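Local coordinates for protein 6-phospho-beta-d glycosidase (Streptococcus pyogenes, PDB 5FOO) that probably hydrolyses 6-phospho-beta-glucosides as a family 1 glycoside hydrolase, binding the inhibitor 6-phosphocyclophellitol in its pocket, at residues A144-C149 with I204-R209; A228-A231 with D237-A240; V266-K271 with E320-P325. The protein carries 1 engineered substitution. All blocks are in the same frame, centred on the assembly; numbering follows the deposited sequence.

All three contacts belong to one (beta/alpha)8-barrel chain, but they fall into two groups. Contact 1 joins two helices on the outside of the barrel, with its centre about 39 Å from that of contact 2 and about 34 Å from that of contact 3. Contacts 2 and 3 are neighbours, their centres about 13 Å apart, and they touch where Ala240 CB meets Tyr322 O at 3.6 Å. Both involve the small mixed sheet formed by strands 228-230, 302-305 and 324-325. None of the six segments supplies a residue that lines the 6-phosphocyclophellitol pocket, although Asn164 and Glu165, which do, lie in the chain between the two helices of contact 1.

Contact 1 of 3, residues A144-C149 with I204-R209; sequences AFSKVC and IQAYRR
Lys147 and Ala206 mark the point where the two helical segments come nearest, their CA atoms 6.4 Å apart. Residues 144-149 are a piece from the interior of helix 136-153, whereas 204-209 belong to the later part of helix 186-208. Within each, backbone hydrogen bonds of the helical i to i+4 kind run on, such as Val148 N to Ala144 O and Arg208 N to Ile204 O, and no hydrogen bond passes between them.

The meeting is correspondingly small and rests on one methyl group. Ala206 directs its CB toward the other helix, and CB lies 4.0 Å from Lys147 CG. Lys147 has its CG anti to its own carbonyl carbon (chi1 -83°), which carries the start of the chain alongside the methyl; the chain then turns at chi4, and its ammonium group stays at an exposed position. On the buried side, Ser146 OG approaches the same methyl at 4.3 Å, a loose contact; the hydroxyl has its hydrogen bond with Val143 O in its own helix.

One turn along the second segment, the guanidinium group of Arg209 presents a face to Gln205 CD, 3.7 Å above its plane. Lys147 NZ and Arg209 NH1 remain 6.1 Å apart, and any mutual repulsion is probably softened by solvent, since both residues are exposed. Deeper in, Tyr207 meets Phe150 edge-to-face and packs on Ile219 of barrel strand 218-224, while Phe145 stacks on Trp79.

Helix 136-153 leads into barrel strand 159-161, and helix 186-208 leads from it to strand 218-224. The pair are thus consecutive outer helices of the TIM barrel, meeting in these segments at an alanine methyl, with no hydrogen bond between them.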
loop_
_atom_site.group_PDB
_atom_site.type_symbol
_atom_site.label_atom_id
_atom_site.label_comp_id
_atom_site.label_asym_id
_atom_site.label_seq_id
_atom_site.Cartn_x
_atom_site.Cartn_y
_atom_site.Cartn_z
ATOM N N ALA A 144 -18.193 9.531 2.471
ATOM C CA ALA A 144 -19.415 8.896 2.880
ATOM C C ALA A 144 -19.259 7.387 3.009
ATOM O O ALA A 144 -19.785 6.763 3.968
ATOM C CB ALA A 144 -20.525 9.288 1.951
ATOM N N PHE A 145 -18.514 6.774 2.060
ATOM C CA PHE A 145 -18.132 5.365 2.188
ATOM C C PHE A 145 -17.361 5.086 3.499
ATOM O O PHE A 145 -17.638 4.105 4.177
ATOM C CB PHE A 145 -17.307 4.938 0.945
ATOM C CG PHE A 145 -16.417 3.778 1.139
ATOM C CD1 PHE A 145 -16.936 2.528 1.423
ATOM C CD2 PHE A 145 -15.038 3.894 0.901
ATOM C CE1 PHE A 145 -16.105 1.440 1.546
ATOM C CE2 PHE A 145 -14.219 2.821 1.060
ATOM C CZ PHE A 145 -14.747 1.593 1.370
ATOM N N SER A 146 -16.390 5.925 3.809
ATOM C CA SER A 146 -15.555 5.745 5.015
ATOM C C SER A 146 -16.428 5.792 6.277
ATOM O O SER A 146 -16.226 4.967 7.195
ATOM C CB SER A 146 -14.376 6.738 5.088
ATOM O OG SER A 146 -14.817 8.049 5.497
ATOM N N LYS A 147 -17.400 6.718 6.304
ATOM C CA LYS A 147 -18.349 6.804 7.419
ATOM C C LYS A 147 -19.171 5.517 7.597
ATOM O O LYS A 147 -19.355 5.049 8.727
ATOM C CB LYS A 147 -19.353 7.925 7.233
ATOM C CG LYS A 147 -18.959 9.310 7.617
ATOM C CD LYS A 147 -20.274 10.127 7.710
ATOM C CE LYS A 147 -20.062 11.527 8.203
ATOM N NZ LYS A 147 -19.688 12.447 7.090
ATOM N N VAL A 148 -19.665 4.930 6.501
ATOM C CA VAL A 148 -20.314 3.608 6.626
ATOM C C VAL A 148 -19.366 2.648 7.335
ATOM O O VAL A 148 -19.769 2.025 8.310
ATOM C CB VAL A 148 -20.806 3.022 5.263
ATOM C CG1 VAL A 148 -21.344 1.644 5.410
ATOM C CG2 VAL A 148 -21.882 3.919 4.629
ATOM N N CYS A 149 -18.106 2.542 6.856
ATOM C CA CYS A 149 -17.125 1.618 7.438
ATOM C C CYS A 149 -16.936 1.857 8.960
ATOM O O CYS A 149 -17.029 0.955 9.766
ATOM C CB CYS A 149 -15.798 1.748 6.743
ATOM S SG CYS A 149 -15.834 1.150 5.015
ATOM N N ILE A 204 -10.163 11.307 7.896
ATOM C CA ILE A 204 -9.706 11.462 9.279
ATOM C C ILE A 204 -10.658 12.304 10.088
ATOM O O ILE A 204 -11.009 11.916 11.190
ATOM C CB ILE A 204 -8.265 11.990 9.351
ATOM C CG1 ILE A 204 -7.293 10.897 8.855
ATOM C CG2 ILE A 204 -7.915 12.452 10.761
ATOM C CD1 ILE A 204 -5.861 11.424 8.639
ATOM N N GLN A 205 -11.147 13.403 9.526
ATOM C CA GLN A 205 -12.129 14.200 10.225
ATOM C C GLN A 205 -13.338 13.322 10.520
ATOM O O GLN A 205 -13.852 13.367 11.637
ATOM C CB GLN A 205 -12.549 15.430 9.440
ATOM C CG GLN A 205 -13.570 16.387 10.103
ATOM C CD GLN A 205 -13.876 17.550 9.189
ATOM O OE1 GLN A 205 -13.624 18.708 9.522
ATOM N NE2 GLN A 205 -14.304 17.243 7.985
ATOM N N ALA A 206 -13.813 12.567 9.526
ATOM C CA ALA A 206 -15.048 11.814 9.661
ATOM C C ALA A 206 -14.887 10.746 10.739
ATOM O O ALA A 206 -15.814 10.514 11.506
ATOM C CB ALA A 206 -15.502 11.206 8.336
ATOM N N TYR A 207 -13.682 10.158 10.843
ATOM C CA TYR A 207 -13.444 9.105 11.782
ATOM C C TYR A 207 -13.597 9.702 13.192
ATOM O O TYR A 207 -14.240 9.096 14.067
ATOM C CB TYR A 207 -12.037 8.484 11.602
ATOM C CG TYR A 207 -11.742 7.447 12.672
ATOM C CD1 TYR A 207 -12.447 6.270 12.666
ATOM C CD2 TYR A 207 -10.818 7.679 13.723
ATOM C CE1 TYR A 207 -12.243 5.306 13.634
ATOM C CE2 TYR A 207 -10.619 6.722 14.712
ATOM C CZ TYR A 207 -11.365 5.543 14.674
ATOM O OH TYR A 207 -11.244 4.517 15.568
ATOM N N ARG A 208 -12.973 10.869 13.390
ATOM C CA ARG A 208 -12.880 11.488 14.720
ATOM C C ARG A 208 -14.179 12.104 15.246
ATOM O O ARG A 208 -14.388 12.126 16.443
ATOM C CB ARG A 208 -11.737 12.453 14.806
ATOM C CG ARG A 208 -10.443 11.714 14.627
ATOM C CD ARG A 208 -9.305 12.654 14.740
ATOM N NE ARG A 208 -8.019 12.000 14.662
ATOM C CZ ARG A 208 -6.931 12.571 14.113
ATOM N NH1 ARG A 208 -6.960 13.819 13.667
ATOM N NH2 ARG A 208 -5.794 11.908 14.072
ATOM N N ARG A 209 -15.068 12.458 14.339
ATOM C CA ARG A 209 -16.420 12.801 14.664
ATOM C C ARG A 209 -17.347 11.641 14.955
ATOM O O ARG A 209 -18.473 11.901 15.361
ATOM C CB ARG A 209 -17.027 13.572 13.504
ATOM C CG ARG A 209 -16.458 14.961 13.423
ATOM C CD ARG A 209 -16.916 15.623 12.142
ATOM N NE ARG A 209 -16.708 17.076 12.126
ATOM C CZ ARG A 209 -17.032 17.866 11.093
ATOM N NH1 ARG A 209 -17.548 17.355 9.976
ATOM N NH2 ARG A 209 -16.836 19.178 11.168
#

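Contact 2 of 3, residues A228-A231 with D237-A240; sequences AYPA and DMAA
Pro230 and Ala231 pack against Asp237 and Met238 in a compact strand-turn-helix unit, part of the excursion that follows barrel strand 218-224 in this TIM-barrel enzyme. Strand 228-230 forms an edge of a small three-stranded sheet, and after a short turn the chain folds back as helix 235-258. The backbones come nearest at Pro230 and Asp237, whose CA atoms are 5.5 Å apart.

Pro230 turns its ring toward the helix. Its CB lies 3.8 Å from the backbone oxygen of Asp237, and its CG is the same 3.8 Å from Met238 SD. Met238 sends its CB away from the strand, yet bends at chi2 (-73°) and again at chi3 (-97°), so that the thioether sulfur, not the terminal methyl, rests on the proline; the two side chains cross at a slant.

Asp237 lies closer in. With CG anti to its own carbonyl carbon (chi1 -77°), the carboxylate is swung toward Ala231 and the sheet. Both oxygens are engaged beyond the two segments: OD1 is hydrogen-bonded to Ala306 N, just past strand 302-305, and OD2 to Ser232 OG in the turn. These bonds fix the rotation of the carboxylate and tie the first turn of the helix to the sheet, while Ala231 CB sits 3.7 Å from Asp237 OD2.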
loop_
_atom_site.group_PDB
_atom_site.type_symbol
_atom_site.label_atom_id
_atom_site.label_comp_id
_atom_site.label_asym_id
_atom_site.label_seq_id
_atom_site.Cartn_x
_atom_site.Cartn_y
_atom_site.Cartn_z
ATOM N N ALA A 228 15.388 8.304 -2.333
ATOM C CA ALA A 228 15.805 8.447 -3.757
ATOM C C ALA A 228 17.309 8.695 -3.705
ATOM O O ALA A 228 17.751 9.823 -3.506
ATOM C CB ALA A 228 15.047 9.591 -4.403
ATOM N N TYR A 229 18.097 7.611 -3.717
ATOM C CA TYR A 229 19.536 7.733 -3.478
ATOM C C TYR A 229 20.177 8.393 -4.720
ATOM O O TYR A 229 19.953 7.907 -5.820
ATOM C CB TYR A 229 20.203 6.356 -3.247
ATOM C CG TYR A 229 19.810 5.635 -1.966
ATOM C CD1 TYR A 229 19.945 6.253 -0.700
ATOM C CD2 TYR A 229 19.372 4.356 -2.006
ATOM C CE1 TYR A 229 19.633 5.567 0.466
ATOM C CE2 TYR A 229 19.045 3.662 -0.868
ATOM C CZ TYR A 229 19.172 4.258 0.357
ATOM O OH TYR A 229 18.802 3.512 1.428
ATOM N N PRO A 230 20.970 9.481 -4.538
ATOM C CA PRO A 230 21.586 10.140 -5.693
ATOM C C PRO A 230 22.633 9.267 -6.324
ATOM O O PRO A 230 23.317 8.543 -5.616
ATOM C CB PRO A 230 22.219 11.353 -5.086
ATOM C CG PRO A 230 22.510 10.962 -3.645
ATOM C CD PRO A 230 21.296 10.168 -3.266
ATOM N N ALA A 231 22.757 9.294 -7.653
ATOM C CA ALA A 231 23.827 8.538 -8.313
ATOM C C ALA A 231 25.263 8.899 -7.854
ATOM O O ALA A 231 26.152 8.028 -7.830
ATOM C CB ALA A 231 23.740 8.699 -9.821
ATOM N N ASP A 237 23.233 15.641 -9.544
ATOM C CA ASP A 237 22.648 14.380 -9.081
ATOM C C ASP A 237 21.930 14.580 -7.727
ATOM O O ASP A 237 20.876 13.982 -7.477
ATOM C CB ASP A 237 23.710 13.291 -8.964
ATOM C CG ASP A 237 24.120 12.687 -10.307
ATOM O OD1 ASP A 237 23.323 12.730 -11.287
ATOM O OD2 ASP A 237 25.216 12.064 -10.316
ATOM N N MET A 238 22.497 15.432 -6.874
ATOM C CA MET A 238 21.871 15.778 -5.586
ATOM C C MET A 238 20.627 16.559 -5.802
ATOM O O MET A 238 19.697 16.405 -5.058
ATOM C CB MET A 238 22.771 16.611 -4.655
ATOM C CG MET A 238 24.020 15.866 -4.227
ATOM S SD MET A 238 23.717 14.554 -3.043
ATOM C CE MET A 238 24.147 15.543 -1.586
ATOM N N ALA A 239 20.600 17.444 -6.772
ATOM C CA ALA A 239 19.393 18.205 -6.960
ATOM C C ALA A 239 18.320 17.272 -7.574
ATOM O O ALA A 239 17.163 17.381 -7.245
ATOM C CB ALA A 239 19.663 19.429 -7.832
ATOM N N ALA A 240 18.708 16.348 -8.444
ATOM C CA ALA A 240 17.789 15.313 -8.908
ATOM C C ALA A 240 17.112 14.500 -7.755
ATOM O O ALA A 240 15.876 14.319 -7.761
ATOM C CB ALA A 240 18.489 14.335 -9.836
#

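Contact 3 of 3, residues V266-K271 with E320-P325; sequences VAVLKK and EWYYDP. With EDO (1,2-ethanediol), chain L; EDO (1,2-ethanediol), chain K.
Val268 and Lys271 reach from helix 263-271 to a single aromatic ring, that of Tyr322, on the approach to strand 324-325. The backbones stay far apart: even the nearest CA atoms, those of Val268 and Tyr322, are separated by 10.5 Å, and the side chains span the gap from opposite directions.

Val268 comes first along the helix. Its CG1 branch, anti to the backbone N (chi1 173°), approaches the ring obliquely and lies 3.9 Å from Tyr322 CE2, close to the phenol end. The valine also touches Phe243 of helix 235-258, whose ring meets that of Tyr322, so the tyrosine contacts both helices. Leu269, at the next position, packs on Trp276 and Trp317.

Lys271, one turn beyond Val268, starts out extended and then folds at chi3 and chi4, which brings its NZ back to the phenol. NZ gives Tyr322 OH a weak hydrogen bond of 3.1 Å. On the opposite side of the ring plane from Val268 CG1, Trp321 CB lies 3.9 Å above the tyrosine ring, displaced toward the rim. Two ethanediol molecules, probably from the crystallisation liquor, lie near 320-325, but one of them lies too close to Glu320 O in the model for its bonding to be trusted.

The phenol oxygen is hydrogen-bonded as well to Asp272 OD2, its stronger partner. A hydroxyl set between an ammonium and a carboxylate can accept from one and donate to the other, consistent with a neutral tyrosine whose hydroxyl bridges the lysine and the aspartate while Val268 CG1 packs obliquely against the ring.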
loop_
_atom_site.group_PDB
_atom_site.type_symbol
_atom_site.label_atom_id
_atom_site.label_comp_id
_atom_site.label_asym_id
_atom_site.label_seq_id
_atom_site.Cartn_x
_atom_site.Cartn_y
_atom_site.Cartn_z
ATOM N N VAL A 266 5.455 23.028 -3.978
ATOM C CA VAL A 266 4.533 24.030 -4.406
ATOM C C VAL A 266 5.141 25.080 -5.359
ATOM O O VAL A 266 4.516 25.360 -6.354
ATOM C CB VAL A 266 3.887 24.758 -3.205
ATOM C CG1 VAL A 266 3.139 26.021 -3.613
ATOM C CG2 VAL A 266 2.866 23.835 -2.550
ATOM N N ALA A 267 6.284 25.684 -5.038
ATOM C CA ALA A 267 6.931 26.665 -5.965
ATOM C C ALA A 267 7.297 26.005 -7.319
ATOM O O ALA A 267 7.056 26.594 -8.357
ATOM C CB ALA A 267 8.182 27.286 -5.323
ATOM N N VAL A 268 7.782 24.759 -7.333
ATOM C CA VAL A 268 8.054 24.103 -8.611
ATOM C C VAL A 268 6.780 23.918 -9.441
ATOM O O VAL A 268 6.739 24.220 -10.656
ATOM C CB VAL A 268 8.839 22.796 -8.431
ATOM C CG1 VAL A 268 8.986 22.017 -9.747
ATOM C CG2 VAL A 268 10.213 23.079 -7.787
ATOM N N LEU A 269 5.741 23.424 -8.798
ATOM C CA LEU A 269 4.499 23.101 -9.514
ATOM C C LEU A 269 3.890 24.366 -10.118
ATOM O O LEU A 269 3.428 24.327 -11.247
ATOM C CB LEU A 269 3.468 22.423 -8.586
ATOM C CG LEU A 269 3.892 21.036 -8.103
ATOM C CD1 LEU A 269 2.847 20.595 -7.090
ATOM C CD2 LEU A 269 4.012 20.027 -9.245
ATOM N N LYS A 270 3.951 25.458 -9.358
ATOM C CA LYS A 270 3.440 26.778 -9.768
ATOM C C LYS A 270 4.251 27.366 -10.924
ATOM O O LYS A 270 3.687 27.832 -11.887
ATOM C CB LYS A 270 3.527 27.688 -8.581
ATOM C CG LYS A 270 2.819 29.021 -8.597
ATOM C CD LYS A 270 3.381 29.730 -7.336
ATOM C CE LYS A 270 2.524 30.830 -6.756
ATOM N NZ LYS A 270 2.207 31.786 -7.847
ATOM N N LYS A 271 5.567 27.284 -10.830
ATOM C CA LYS A 271 6.430 27.707 -11.894
ATOM C C LYS A 271 6.163 26.913 -13.152
ATOM O O LYS A 271 6.220 27.466 -14.239
ATOM C CB LYS A 271 7.888 27.580 -11.483
ATOM C CG LYS A 271 8.907 27.866 -12.581
ATOM C CD LYS A 271 10.348 27.529 -12.157
ATOM C CE LYS A 271 10.639 26.078 -11.746
ATOM N NZ LYS A 271 10.555 25.013 -12.789
ATOM N N GLU A 320 9.640 13.408 -13.569
ATOM C CA GLU A 320 10.827 12.951 -14.301
ATOM C C GLU A 320 11.458 13.934 -15.284
ATOM O O GLU A 320 12.510 13.632 -15.892
ATOM C CB GLU A 320 10.578 11.583 -14.980
ATOM C CG GLU A 320 10.200 10.496 -13.969
ATOM C CD GLU A 320 10.475 9.062 -14.423
ATOM O OE1 GLU A 320 10.648 8.805 -15.626
ATOM O OE2 GLU A 320 10.479 8.161 -13.558
ATOM N N TRP A 321 10.894 15.118 -15.387
ATOM C CA TRP A 321 11.610 16.248 -15.953
ATOM C C TRP A 321 12.864 16.526 -15.157
ATOM O O TRP A 321 13.755 17.089 -15.710
ATOM C CB TRP A 321 10.817 17.565 -15.867
ATOM C CG TRP A 321 9.592 17.762 -16.824
ATOM C CD1 TRP A 321 8.991 16.828 -17.598
ATOM C CD2 TRP A 321 8.864 18.992 -17.028
ATOM N NE1 TRP A 321 7.936 17.405 -18.292
ATOM C CE2 TRP A 321 7.853 18.732 -17.961
ATOM C CE3 TRP A 321 9.003 20.290 -16.530
ATOM C CZ2 TRP A 321 6.951 19.731 -18.403
ATOM C CZ3 TRP A 321 8.102 21.273 -16.942
ATOM C CH2 TRP A 321 7.082 20.981 -17.856
ATOM N N TYR A 322 12.893 16.243 -13.843
ATOM C CA TYR A 322 13.998 16.650 -12.996
ATOM C C TYR A 322 14.933 15.508 -12.581
ATOM O O TYR A 322 15.885 15.759 -11.840
ATOM C CB TYR A 322 13.473 17.387 -11.752
ATOM C CG TYR A 322 12.699 18.612 -12.117
ATOM C CD1 TYR A 322 13.340 19.725 -12.593
ATOM C CD2 TYR A 322 11.298 18.605 -12.117
ATOM C CE1 TYR A 322 12.622 20.843 -13.019
ATOM C CE2 TYR A 322 10.563 19.722 -12.503
ATOM C CZ TYR A 322 11.226 20.843 -12.975
ATOM O OH TYR A 322 10.521 21.984 -13.364
ATOM N N TYR A 323 14.667 14.272 -13.011
ATOM C CA TYR A 323 15.541 13.157 -12.661
ATOM C C TYR A 323 15.222 11.981 -13.563
ATOM O O TYR A 323 14.140 11.903 -14.040
ATOM C CB TYR A 323 15.348 12.741 -11.160
ATOM C CG TYR A 323 13.940 12.280 -10.787
ATOM C CD1 TYR A 323 13.553 10.955 -10.960
ATOM C CD2 TYR A 323 12.983 13.188 -10.329
ATOM C CE1 TYR A 323 12.228 10.512 -10.686
ATOM C CE2 TYR A 323 11.655 12.777 -10.042
ATOM C CZ TYR A 323 11.297 11.435 -10.203
ATOM O OH TYR A 323 10.041 11.036 -9.905
ATOM N N ASP A 324 16.189 11.080 -13.723
ATOM C CA ASP A 324 16.048 9.813 -14.366
ATOM C C ASP A 324 16.348 8.724 -13.332
ATOM O O ASP A 324 17.124 8.947 -12.406
ATOM C CB ASP A 324 17.133 9.599 -15.476
ATOM C CG ASP A 324 16.953 10.495 -16.710
ATOM O OD1 ASP A 324 16.012 11.299 -16.781
ATOM O OD2 ASP A 324 17.817 10.414 -17.600
ATOM N N PRO A 325 15.789 7.532 -13.532
ATOM C CA PRO A 325 16.208 6.364 -12.774
ATOM C C PRO A 325 17.667 6.082 -12.984
ATOM O O PRO A 325 18.150 6.266 -14.086
ATOM C CB PRO A 325 15.367 5.235 -13.393
ATOM C CG PRO A 325 14.148 5.903 -13.857
ATOM C CD PRO A 325 14.589 7.274 -14.330
HETATM C C1 EDO L . 13.506 9.310 -17.010
HETATM O O1 EDO L . 13.816 8.570 -18.232
HETATM C C2 EDO L . 13.179 10.787 -17.298
HETATM O O2 EDO L . 13.724 11.822 -16.412
HETATM C C1 EDO K . 13.708 14.243 -18.956
HETATM O O1 EDO K . 14.031 15.627 -18.634
HETATM C C2 EDO K . 12.241 14.116 -19.378
HETATM O O2 EDO K . 11.778 12.821 -18.962
#